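Local coordinates for glycosyl hydrolases family 2, sugar binding domain protein (Bacteroides uniformis str. 3978 T3 ii, PDB 6D1P), which is a gut-bacterial beta-glucuronidase of glycosyl hydrolase family 2, which probably hydrolyses O-glycosidic bonds that link glucuronic acid to other groups, at residues T32-I38 with L63-L69; Y92-I98 with K161-A165; Y494-T499 with T566-L570. One frame throughout, in Å; residues are numbered along the deposited sequence.

In the fold
Interactions 1 and 2 belong to one antiparallel sheet of the sugar-binding domain, where strands 35-38 and 89-96 are neighbours; interaction 1 adds strand 65-67 at the sheet's margin, and interaction 2 adds strand 162-169 further in. They touch directly, with E36 OE1 to R93 NE at 2.7 Å. Interaction 3 lies in the TIM barrel domain, its centre about 52 Å and 57 Å from the other two. Most residues of interaction 2 are buried, and backbone bonds and aliphatic packing dominate there. The marginal interaction 1 mixes buried aromatics with exposed charges. Interaction 3, partly buried, joins a helix to a loop mainly through side chains.

Interaction 1 (T32-I38 with L63-L69); sequences TEHWEFI and LWQKVTL
L69 fits against W35 and I38 against W64, two indole-aliphatic pairs at opposite ends of an antiparallel strand pair on the margin of the sugar-binding domain's sheet. The frame between them is short: F37 and Q65 form a hydrogen-bonded pair, with Q65 N to F37 O at 2.8 Å, and V67 N meets W35 O with a nearly straight N-H...O bond. In W35, CG lies beside the backbone N (chi1 -71°), which turns the indole across the leucine. L69 CD1 then sits over one face, 3.5 Å from the centroid of the five-membered ring. On the same side of the sheet as W35, V67 CG2 bears on F37 CB at 3.8 Å, while the Q65 amide runs alongside the F37 ring with the planes 85° apart. E36 and K66 point together from the other side; E36 OE2 lies 3.5 Å from K66 NZ in a long salt bridge and takes a water shared with W64 O, while its OE1 pairs with R93. R93 also makes a cation-pi contact with W64. The edge of the W64 indole abuts the E36-F37 backbone, and I38 CG2 stands almost directly above its six-membered ring, 3.6 Å from the centroid and 4° off the normal.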
# COMPACT_ATOMS: atom_id res chain seq x y z
N THR A 32 -10.64 -9.47 -21.40
CA THR A 32 -9.31 -9.46 -20.81
C THR A 32 -8.50 -8.19 -21.08
O THR A 32 -7.61 -7.87 -20.28
CB THR A 32 -8.50 -10.69 -21.28
OG1 THR A 32 -8.15 -10.56 -22.66
CG2 THR A 32 -9.31 -11.97 -21.09
N GLU A 33 -8.81 -7.43 -22.13
CA GLU A 33 -7.92 -6.36 -22.57
C GLU A 33 -8.41 -4.97 -22.18
O GLU A 33 -9.61 -4.73 -22.01
CB GLU A 33 -7.73 -6.39 -24.09
CG GLU A 33 -7.54 -7.74 -24.69
CD GLU A 33 -6.24 -8.34 -24.30
OE1 GLU A 33 -5.23 -7.62 -24.38
OE2 GLU A 33 -6.23 -9.53 -23.90
N HIS A 34 -7.45 -4.06 -22.04
CA HIS A 34 -7.70 -2.62 -22.00
C HIS A 34 -8.45 -2.20 -20.74
O HIS A 34 -9.35 -1.37 -20.78
CB HIS A 34 -8.44 -2.15 -23.25
CG HIS A 34 -7.86 -2.70 -24.52
ND1 HIS A 34 -8.56 -3.53 -25.37
CD2 HIS A 34 -6.63 -2.55 -25.07
CE1 HIS A 34 -7.79 -3.86 -26.39
NE2 HIS A 34 -6.61 -3.29 -26.23
N TRP A 35 -8.06 -2.77 -19.61
CA TRP A 35 -8.59 -2.33 -18.33
C TRP A 35 -7.58 -1.41 -17.66
O TRP A 35 -6.37 -1.52 -17.86
CB TRP A 35 -8.88 -3.51 -17.41
CG TRP A 35 -10.03 -4.36 -17.77
CD1 TRP A 35 -10.03 -5.47 -18.58
CD2 TRP A 35 -11.37 -4.23 -17.29
NE1 TRP A 35 -11.29 -6.03 -18.63
CE2 TRP A 35 -12.13 -5.27 -17.85
CE3 TRP A 35 -12.00 -3.32 -16.43
CZ2 TRP A 35 -13.48 -5.44 -17.59
CZ3 TRP A 35 -13.36 -3.48 -16.17
CH2 TRP A 35 -14.08 -4.54 -16.75
N GLU A 36 -8.09 -0.50 -16.84
CA GLU A 36 -7.24 0.26 -15.94
C GLU A 36 -7.56 -0.15 -14.51
O GLU A 36 -8.71 -0.45 -14.17
CB GLU A 36 -7.45 1.75 -16.13
CG GLU A 36 -6.79 2.29 -17.39
CD GLU A 36 -6.92 3.82 -17.51
OE1 GLU A 36 -8.01 4.36 -17.22
OE2 GLU A 36 -5.92 4.47 -17.88
N PHE A 37 -6.53 -0.13 -13.67
CA PHE A 37 -6.68 -0.56 -12.29
C PHE A 37 -5.89 0.37 -11.37
O PHE A 37 -4.81 0.84 -11.73
CB PHE A 37 -6.21 -2.01 -12.12
CG PHE A 37 -5.89 -2.37 -10.72
CD1 PHE A 37 -6.92 -2.63 -9.82
CD2 PHE A 37 -4.58 -2.39 -10.29
CE1 PHE A 37 -6.63 -2.91 -8.49
CE2 PHE A 37 -4.28 -2.69 -8.97
CZ PHE A 37 -5.31 -2.95 -8.07
N ILE A 38 -6.43 0.65 -10.18
CA ILE A 38 -5.70 1.39 -9.15
C ILE A 38 -5.98 0.74 -7.80
O ILE A 38 -7.12 0.38 -7.52
CB ILE A 38 -6.05 2.90 -9.14
CG1 ILE A 38 -5.12 3.66 -8.23
CG2 ILE A 38 -7.48 3.16 -8.68
CD1 ILE A 38 -5.31 5.17 -8.31
N LEU A 63 -2.43 8.06 -10.44
CA LEU A 63 -2.11 7.35 -11.67
C LEU A 63 -2.69 5.95 -11.61
O LEU A 63 -2.65 5.30 -10.56
CB LEU A 63 -0.60 7.27 -11.87
CG LEU A 63 0.18 8.58 -11.79
CD1 LEU A 63 1.65 8.36 -12.13
CD2 LEU A 63 -0.44 9.61 -12.73
N TRP A 64 -3.21 5.48 -12.75
CA TRP A 64 -3.74 4.13 -12.89
C TRP A 64 -2.79 3.25 -13.70
O TRP A 64 -1.93 3.73 -14.45
CB TRP A 64 -5.12 4.13 -13.57
CG TRP A 64 -6.22 4.82 -12.81
CD1 TRP A 64 -6.24 6.13 -12.40
CD2 TRP A 64 -7.48 4.25 -12.43
NE1 TRP A 64 -7.43 6.40 -11.76
CE2 TRP A 64 -8.21 5.26 -11.77
CE3 TRP A 64 -8.06 2.99 -12.57
CZ2 TRP A 64 -9.50 5.05 -11.26
CZ3 TRP A 64 -9.34 2.77 -12.06
CH2 TRP A 64 -10.04 3.81 -11.41
N GLN A 65 -2.98 1.95 -13.57
CA GLN A 65 -2.17 0.96 -14.27
C GLN A 65 -2.96 0.41 -15.43
O GLN A 65 -4.18 0.21 -15.31
CB GLN A 65 -1.76 -0.19 -13.35
CG GLN A 65 -1.07 0.23 -12.07
CD GLN A 65 -1.08 -0.87 -11.02
OE1 GLN A 65 -0.92 -2.05 -11.35
NE2 GLN A 65 -1.30 -0.49 -9.76
N LYS A 66 -2.29 0.15 -16.54
CA LYS A 66 -2.88 -0.68 -17.57
C LYS A 66 -2.62 -2.13 -17.20
O LYS A 66 -1.47 -2.51 -16.99
CB LYS A 66 -2.32 -0.36 -18.95
CG LYS A 66 -2.52 1.11 -19.31
CD LYS A 66 -2.42 1.33 -20.81
CE LYS A 66 -2.80 2.77 -21.17
NZ LYS A 66 -4.12 3.12 -20.58
N VAL A 67 -3.68 -2.91 -17.08
CA VAL A 67 -3.57 -4.31 -16.72
C VAL A 67 -4.35 -5.15 -17.71
O VAL A 67 -5.24 -4.66 -18.41
CB VAL A 67 -4.06 -4.59 -15.28
CG1 VAL A 67 -3.24 -3.80 -14.27
CG2 VAL A 67 -5.53 -4.24 -15.17
N THR A 68 -4.02 -6.43 -17.73
CA THR A 68 -4.75 -7.46 -18.47
C THR A 68 -5.38 -8.42 -17.47
O THR A 68 -4.69 -8.90 -16.55
CB THR A 68 -3.80 -8.17 -19.44
OG1 THR A 68 -3.50 -7.29 -20.53
CG2 THR A 68 -4.39 -9.49 -19.97
N LEU A 69 -6.70 -8.68 -17.61
CA LEU A 69 -7.41 -9.63 -16.77
C LEU A 69 -7.14 -11.07 -17.21
O LEU A 69 -6.88 -11.33 -18.38
CB LEU A 69 -8.92 -9.38 -16.81
CG LEU A 69 -9.36 -7.98 -16.33
CD1 LEU A 69 -10.82 -7.94 -15.93
CD2 LEU A 69 -8.48 -7.50 -15.19
O HOH W 1 -3.33 4.25 -17.05

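Interaction 2 (Y92-I98 with K161-A165); sequences YRTMLNI and KIPIA
I162 O receives L96 N at 2.8 Å, the shortest hydrogen bond between these two strands, and M95 CA lies 3.4 Å from the same oxygen in a CA-H...O contact. L96 O is met in return by I162 N. Two residues along, T94 and I164 repeat this reciprocal pairing; the I164 N-H points at T94 O almost linearly (177°). These hydrogen-bonded pairs alternate with the non-hydrogen-bonded pairs R93-A165 and M95-P163. P163 has no N-H, and its place in such a pair means that none is needed toward strand 92-96. On the side bearing L96 and I164, L96 CD1 rests 3.9 Å from I164 CG1, and the I98 and I162 side chains cross at about a right angle, CD1 against CG1. The opposite side carries M95, whose bend at chi2 (67°) brings SD to 4.1 Å from P163 CB. N97 OD1 lies 3.1 Å from K161 CG, and the lysine's methylenes run past the amide. R93 sends its guanidinium away to E36, and T94 OG1 reaches H34 O. The chemistry implies that backbone bonding sets the register, aliphatic packing lies mainly on the side of L96, I162 and I164, and the polar ends of R93 and T94 tie this pair to segment 32-38.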
# COMPACT_ATOMS: atom_id res chain seq x y z
N TYR A 92 -11.37 -1.03 -11.01
CA TYR A 92 -11.10 -1.29 -12.42
C TYR A 92 -12.03 -0.45 -13.29
O TYR A 92 -13.16 -0.15 -12.89
CB TYR A 92 -11.31 -2.76 -12.77
CG TYR A 92 -10.46 -3.74 -12.02
CD1 TYR A 92 -10.84 -4.21 -10.76
CD2 TYR A 92 -9.32 -4.26 -12.59
CE1 TYR A 92 -10.08 -5.15 -10.09
CE2 TYR A 92 -8.56 -5.20 -11.93
CZ TYR A 92 -8.94 -5.64 -10.67
OH TYR A 92 -8.15 -6.57 -10.03
N ARG A 93 -11.57 -0.09 -14.49
CA ARG A 93 -12.43 0.64 -15.42
C ARG A 93 -12.01 0.36 -16.86
O ARG A 93 -10.83 0.12 -17.14
CB ARG A 93 -12.41 2.14 -15.17
CG ARG A 93 -11.06 2.80 -15.37
CD ARG A 93 -11.12 4.29 -15.02
NE ARG A 93 -9.87 4.97 -15.33
CZ ARG A 93 -9.52 6.18 -14.89
NH1 ARG A 93 -10.33 6.88 -14.10
NH2 ARG A 93 -8.35 6.68 -15.24
N THR A 94 -12.99 0.40 -17.76
CA THR A 94 -12.73 0.19 -19.18
C THR A 94 -13.91 0.71 -20.00
O THR A 94 -14.92 1.18 -19.47
CB THR A 94 -12.48 -1.28 -19.52
OG1 THR A 94 -12.05 -1.36 -20.87
CG2 THR A 94 -13.79 -2.09 -19.40
N MET A 95 -13.77 0.57 -21.32
CA MET A 95 -14.75 1.00 -22.31
C MET A 95 -15.21 -0.22 -23.11
O MET A 95 -14.37 -0.96 -23.62
CB MET A 95 -14.12 2.03 -23.27
CG MET A 95 -14.84 3.34 -23.32
SD MET A 95 -14.72 4.24 -21.78
CE MET A 95 -13.20 5.17 -22.09
N LEU A 96 -16.52 -0.41 -23.24
CA LEU A 96 -17.03 -1.60 -23.92
C LEU A 96 -17.89 -1.25 -25.13
O LEU A 96 -18.77 -0.38 -25.05
CB LEU A 96 -17.85 -2.49 -22.98
CG LEU A 96 -17.11 -3.22 -21.86
CD1 LEU A 96 -18.04 -4.24 -21.26
CD2 LEU A 96 -15.82 -3.85 -22.37
N ASN A 97 -17.64 -1.94 -26.24
CA ASN A 97 -18.56 -1.98 -27.37
C ASN A 97 -19.63 -3.02 -27.07
O ASN A 97 -19.33 -4.22 -26.99
CB ASN A 97 -17.83 -2.34 -28.66
CG ASN A 97 -17.07 -1.18 -29.22
OD1 ASN A 97 -17.62 -0.09 -29.38
ND2 ASN A 97 -15.78 -1.40 -29.52
N ILE A 98 -20.86 -2.58 -26.91
CA ILE A 98 -21.96 -3.45 -26.51
C ILE A 98 -22.92 -3.57 -27.70
O ILE A 98 -23.66 -2.63 -28.00
CB ILE A 98 -22.65 -2.93 -25.25
CG1 ILE A 98 -21.75 -3.22 -24.05
CG2 ILE A 98 -24.02 -3.57 -25.06
CD1 ILE A 98 -22.30 -2.79 -22.74
N LYS A 161 -19.35 4.02 -27.10
CA LYS A 161 -18.95 2.94 -26.20
C LYS A 161 -19.47 3.20 -24.79
O LYS A 161 -19.95 4.29 -24.47
CB LYS A 161 -17.43 2.77 -26.21
CG LYS A 161 -16.90 2.34 -27.57
CD LYS A 161 -15.40 2.55 -27.70
CE LYS A 161 -14.61 1.29 -27.37
NZ LYS A 161 -13.24 1.34 -27.97
N ILE A 162 -19.39 2.19 -23.93
CA ILE A 162 -20.01 2.22 -22.61
C ILE A 162 -18.92 2.19 -21.55
O ILE A 162 -18.07 1.30 -21.58
CB ILE A 162 -20.99 1.05 -22.40
CG1 ILE A 162 -21.97 0.95 -23.58
CG2 ILE A 162 -21.77 1.23 -21.11
CD1 ILE A 162 -22.76 2.22 -23.81
N PRO A 163 -18.92 3.12 -20.59
CA PRO A 163 -17.92 3.07 -19.52
C PRO A 163 -18.33 2.16 -18.36
O PRO A 163 -19.42 2.28 -17.80
CB PRO A 163 -17.80 4.54 -19.08
CG PRO A 163 -18.98 5.27 -19.72
CD PRO A 163 -19.85 4.24 -20.41
N ILE A 164 -17.42 1.25 -18.01
CA ILE A 164 -17.63 0.26 -16.97
C ILE A 164 -16.60 0.51 -15.87
O ILE A 164 -15.42 0.74 -16.15
CB ILE A 164 -17.49 -1.16 -17.54
CG1 ILE A 164 -18.58 -1.41 -18.57
CG2 ILE A 164 -17.56 -2.24 -16.44
CD1 ILE A 164 -19.97 -1.24 -18.02
N ALA A 165 -17.04 0.46 -14.62
CA ALA A 165 -16.11 0.47 -13.51
C ALA A 165 -16.54 -0.58 -12.50
O ALA A 165 -17.74 -0.81 -12.30
CB ALA A 165 -16.01 1.84 -12.83

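Interaction 3 (Y494-T499 with T566-L570); sequences YREMET and TMPRL
M567 reaches from a type I beta turn, M567 to L570, toward helix 494-503 of the TIM barrel domain, and its side chain can be followed outward. CB points at the helix, and CG stands anti to the carbonyl carbon. Beyond it the chain is extended (chi2 -175°), which carries the sulfur and methyl straight in among the helical side chains. The M567 chain crosses E498 at about a right angle, SD 4.1 Å from E498 CG. The same sulfur is 5.1 Å from the centroid of the Y494 ring, 42° off the normal, an oblique Met-aromatic contact. CE ends between two residues of the first helical turn: it is 3.4 Å from Y494 CE2 and 3.6 Å from R495 CA, with R495 CB and CG also close.

E498 forms the neighbouring surface. Its chain bends at chi2, and OE2 accepts a hydrogen bond from Y494 OH at 2.5 Å, the hydroxyl approaching from above the carboxylate plane. H510 also bonds OE2, which thus has two polar partners, with L570 CD1 beside it at 3.7 Å. Were E498 replaced by an alanine, the Y494 hydroxyl and H510 would probably lose this acceptor, and a gap would be likely to open beside M567 SD and L570 CD1.

Farther out, T499 CG2 lies at the edge of the R569 guanidinium, near its plane. T499 OG1 turns back to R495 O, which also accepts T499 N. R322, outside the two segments, bonds both M567 O and L570 O. At the opposite end of the loop segment, R495 NH2 donates to T566 OG1, a hydroxyl also bonded to E563 O, over 3.2 Å, with an N-H...O angle of 148° and the hydroxyl tilted somewhat out of the guanidinium plane.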
# COMPACT_ATOMS: atom_id res chain seq x y z
N TYR A 494 1.45 -44.04 11.53
CA TYR A 494 0.34 -43.65 10.67
C TYR A 494 -0.82 -44.65 10.73
O TYR A 494 -1.97 -44.26 10.95
CB TYR A 494 0.83 -43.49 9.22
CG TYR A 494 -0.30 -43.45 8.20
CD1 TYR A 494 -1.38 -42.58 8.35
CD2 TYR A 494 -0.30 -44.28 7.09
CE1 TYR A 494 -2.41 -42.55 7.43
CE2 TYR A 494 -1.33 -44.26 6.16
CZ TYR A 494 -2.39 -43.40 6.33
OH TYR A 494 -3.42 -43.38 5.42
N ARG A 495 -0.53 -45.92 10.48
CA ARG A 495 -1.62 -46.90 10.44
C ARG A 495 -2.41 -46.90 11.74
O ARG A 495 -3.64 -46.93 11.72
CB ARG A 495 -1.06 -48.30 10.14
CG ARG A 495 -2.15 -49.37 10.05
CD ARG A 495 -1.58 -50.78 10.22
NE ARG A 495 -0.86 -51.27 9.05
CZ ARG A 495 0.21 -52.06 9.12
NH1 ARG A 495 0.69 -52.42 10.31
NH2 ARG A 495 0.81 -52.48 8.01
N GLU A 496 -1.71 -46.87 12.88
CA GLU A 496 -2.40 -46.88 14.17
C GLU A 496 -3.36 -45.69 14.29
O GLU A 496 -4.55 -45.87 14.58
CB GLU A 496 -1.37 -46.90 15.31
CG GLU A 496 -1.96 -46.82 16.73
CD GLU A 496 -0.90 -46.64 17.83
OE1 GLU A 496 0.29 -47.00 17.63
OE2 GLU A 496 -1.26 -46.11 18.91
N MET A 497 -2.87 -44.47 14.00
CA MET A 497 -3.72 -43.28 14.04
C MET A 497 -4.83 -43.35 12.99
O MET A 497 -5.96 -42.92 13.25
CB MET A 497 -2.88 -42.03 13.83
CG MET A 497 -1.75 -41.89 14.82
SD MET A 497 -0.40 -40.84 14.23
CE MET A 497 -1.01 -39.17 14.56
N GLU A 498 -4.54 -43.91 11.82
CA GLU A 498 -5.59 -44.04 10.81
C GLU A 498 -6.66 -45.02 11.26
O GLU A 498 -7.86 -44.78 11.05
CB GLU A 498 -4.99 -44.49 9.48
CG GLU A 498 -5.87 -44.20 8.28
CD GLU A 498 -5.72 -42.75 7.80
OE1 GLU A 498 -5.79 -41.84 8.65
OE2 GLU A 498 -5.49 -42.52 6.58
N THR A 499 -6.25 -46.14 11.87
CA THR A 499 -7.23 -47.11 12.35
C THR A 499 -8.09 -46.52 13.46
O THR A 499 -9.31 -46.68 13.46
CB THR A 499 -6.52 -48.38 12.82
OG1 THR A 499 -5.68 -48.89 11.78
CG2 THR A 499 -7.54 -49.44 13.16
N THR A 566 -2.14 -51.81 2.54
CA THR A 566 -2.53 -52.83 3.50
C THR A 566 -3.71 -52.38 4.36
O THR A 566 -3.87 -52.86 5.49
CB THR A 566 -1.34 -53.20 4.40
OG1 THR A 566 -1.27 -52.33 5.54
CG2 THR A 566 -0.05 -53.08 3.62
N MET A 567 -4.55 -51.48 3.86
CA MET A 567 -5.70 -50.95 4.61
C MET A 567 -6.96 -51.10 3.78
O MET A 567 -7.38 -50.16 3.10
CB MET A 567 -5.50 -49.49 4.99
CG MET A 567 -4.28 -49.22 5.84
SD MET A 567 -4.28 -47.49 6.33
CE MET A 567 -2.64 -47.34 6.99
N PRO A 568 -7.60 -52.27 3.85
CA PRO A 568 -8.81 -52.50 3.05
C PRO A 568 -10.02 -51.68 3.49
O PRO A 568 -10.92 -51.47 2.67
CB PRO A 568 -9.07 -54.01 3.23
CG PRO A 568 -8.41 -54.36 4.52
CD PRO A 568 -7.20 -53.46 4.61
N ARG A 569 -10.09 -51.22 4.74
CA ARG A 569 -11.25 -50.40 5.10
C ARG A 569 -11.15 -48.94 4.67
O ARG A 569 -12.16 -48.24 4.73
CB ARG A 569 -11.49 -50.39 6.61
CG ARG A 569 -11.83 -51.72 7.21
CD ARG A 569 -11.06 -51.82 8.49
NE ARG A 569 -11.76 -51.25 9.64
CZ ARG A 569 -11.15 -50.64 10.65
NH1 ARG A 569 -9.83 -50.47 10.63
NH2 ARG A 569 -11.86 -50.18 11.66
N LEU A 570 -9.96 -48.47 4.27
CA LEU A 570 -9.72 -47.04 4.05
C LEU A 570 -10.41 -46.57 2.78
O LEU A 570 -10.10 -47.03 1.69
CB LEU A 570 -8.22 -46.76 3.97
CG LEU A 570 -7.72 -45.31 3.79
CD1 LEU A 570 -8.21 -44.43 4.94
CD2 LEU A 570 -6.20 -45.26 3.70